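Local coordinates for protein pseudoalteromonas arctica PAMC 21717 (Pseudoalteromonas arctica, PDB 5YL7) that probably hydrolyses peptide bonds as a cold-active, calcium-binding serine protease of the subtilase family, from a psychrophilic bacterium, at residues Asn216-Asn220 with Glu307-Lys311. Numbering follows the deposited sequence.
Sequences NGVVN and ESILK. With CA (calcium ion), chain F.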
loop_
_atom_site.group_PDB
_atom_site.type_symbol
_atom_site.label_atom_id
_atom_site.label_comp_id
_atom_site.label_asym_id
_atom_site.label_seq_id
_atom_site.Cartn_x
_atom_site.Cartn_y
_atom_site.Cartn_z
ATOM N N ASN A 216 -4.737 15.717 6.587
ATOM C CA ASN A 216 -6.149 15.612 6.788
ATOM C C ASN A 216 -6.824 14.907 5.618
ATOM O O ASN A 216 -6.368 15.004 4.481
ATOM C CB ASN A 216 -6.828 16.947 7.083
ATOM C CG ASN A 216 -6.313 17.582 8.339
ATOM O OD1 ASN A 216 -6.254 16.875 9.373
ATOM N ND2 ASN A 216 -5.846 18.801 8.302
ATOM N N GLY A 217 -7.921 14.227 5.904
ATOM C CA GLY A 217 -8.699 13.532 4.866
ATOM C C GLY A 217 -8.121 12.254 4.348
ATOM O O GLY A 217 -8.379 11.904 3.211
ATOM N N VAL A 218 -7.363 11.556 5.195
ATOM C CA VAL A 218 -6.715 10.298 4.809
ATOM C C VAL A 218 -7.079 9.240 5.768
ATOM O O VAL A 218 -7.448 9.490 6.914
ATOM C CB VAL A 218 -5.174 10.462 4.715
ATOM C CG1 VAL A 218 -4.780 11.624 3.796
ATOM C CG2 VAL A 218 -4.504 10.633 6.040
ATOM N N VAL A 219 -6.895 7.996 5.334
ATOM C CA VAL A 219 -7.044 6.819 6.222
ATOM C C VAL A 219 -5.620 6.419 6.631
ATOM O O VAL A 219 -4.870 5.849 5.823
ATOM C CB VAL A 219 -7.743 5.658 5.529
ATOM C CG1 VAL A 219 -7.947 4.515 6.455
ATOM C CG2 VAL A 219 -9.070 6.112 4.885
ATOM N N ASN A 220 -5.246 6.734 7.868
ATOM C CA ASN A 220 -3.896 6.495 8.373
ATOM C C ASN A 220 -3.889 5.208 9.150
ATOM O O ASN A 220 -4.762 4.963 10.022
ATOM C CB ASN A 220 -3.426 7.660 9.260
ATOM C CG ASN A 220 -1.942 7.638 9.462
ATOM O OD1 ASN A 220 -1.187 7.144 8.673
ATOM N ND2 ASN A 220 -1.498 8.273 10.589
ATOM N N GLU A 307 -13.904 5.735 4.310
ATOM C CA GLU A 307 -13.192 5.837 5.592
ATOM C C GLU A 307 -14.121 5.440 6.748
ATOM O O GLU A 307 -13.733 4.752 7.680
ATOM C CB GLU A 307 -12.617 7.227 5.768
ATOM C CG GLU A 307 -11.884 7.418 7.100
ATOM C CD GLU A 307 -11.040 8.611 7.176
ATOM O OE1 GLU A 307 -11.064 9.503 6.297
ATOM O OE2 GLU A 307 -10.283 8.736 8.184
ATOM N N SER A 308 -15.345 5.985 6.722
ATOM C CA SER A 308 -16.314 5.675 7.804
ATOM C C SER A 308 -16.587 4.199 7.858
ATOM O O SER A 308 -16.630 3.622 8.981
ATOM C CB SER A 308 -17.504 6.501 7.635
ATOM O OG SER A 308 -18.406 6.169 8.757
ATOM N N ILE A 309 -16.812 3.520 6.782
ATOM C CA ILE A 309 -17.069 2.089 6.791
ATOM C C ILE A 309 -15.887 1.352 7.333
ATOM O O ILE A 309 -16.026 0.470 8.222
ATOM C CB ILE A 309 -17.464 1.576 5.357
ATOM C CG1 ILE A 309 -18.830 2.092 4.977
ATOM C CG2 ILE A 309 -17.446 0.057 5.328
ATOM C CD1 ILE A 309 -19.141 2.017 3.489
ATOM N N LEU A 310 -14.664 1.672 6.903
ATOM C CA LEU A 310 -13.442 1.007 7.396
ATOM C C LEU A 310 -13.358 1.175 8.894
ATOM O O LEU A 310 -13.069 0.215 9.630
ATOM C CB LEU A 310 -12.220 1.607 6.764
ATOM C CG LEU A 310 -11.977 1.202 5.294
ATOM C CD1 LEU A 310 -10.917 2.141 4.661
ATOM C CD2 LEU A 310 -11.532 -0.249 5.131
ATOM N N LYS A 311 -13.537 2.395 9.411
ATOM C CA LYS A 311 -13.367 2.715 10.833
ATOM C C LYS A 311 -14.493 2.106 11.669
ATOM O O LYS A 311 -14.250 1.703 12.806
ATOM C CB LYS A 311 -13.324 4.195 11.061
ATOM C CG LYS A 311 -12.051 4.854 10.480
ATOM C CD LYS A 311 -11.972 6.380 10.740
ATOM C CE LYS A 311 -11.742 6.609 12.186
ATOM N NZ LYS A 311 -11.258 8.015 12.394
HETATM CA CA CA F . -8.339 10.059 8.977
HETATM O O HOH W 1 -6.999 12.119 8.348
HETATM O O HOH W 2 -9.672 11.572 7.455
HETATM O O HOH W 3 -7.963 10.218 11.815
HETATM O O HOH W 4 -9.672 11.257 10.546
HETATM O O HOH W 5 -6.479 10.467 10.521
#
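Glu307, on helix 303-312, meets Val218 and Val219 of segment 216-220 through a shared calcium ion and a short apolar flank. Traced outward, its side chain goes from apolar packing to metal binding. CB and CG lie alongside the Val219 methyl CG2, Glu307 CG standing 3.8 Å from it, and the Val219 and Glu307 side chains run antiparallel as they pass. With CG anti to the backbone N (chi1 179°) and the next torsion nearly straight (chi2 166°), the carboxylate is carried past this methyl to the metal. There the two oxygens divide the work. Glu307 OE2 binds the calcium at 2.5 Å, whereas Glu307 OE1, 3.9 Å from the ion, is not a ligand, so the carboxylate coordinates through one oxygen. Glu307 OE1 instead accepts a hydrogen bond of 2.7 Å from water 2, itself a calcium ligand, which ties the second oxygen to the inner shell.

From the strand side, Val218 O reaches the ion at 2.3 Å. Val218 O and Glu307 OE2 lie 3.2 Å apart, as two ligands of one cation, with no hydrogen bond between them. Water 1, also on the metal, accepts from Val218 N. Farther along the helix, Leu310 CD1 approaches Val219 CG1 at 4.2 Å, and Leu310 also packs on helix 280-297.

Asp241 completes the protein ligands with both carboxylate oxygens, which also accept hydrogen bonds from Asn220 N and Lys311 NZ. Because no direct hydrogen bond joins the two segments, their polar connection runs through the calcium, its waters and the Asp241 carboxylate, consistent with a structural calcium site linking sheet and helix.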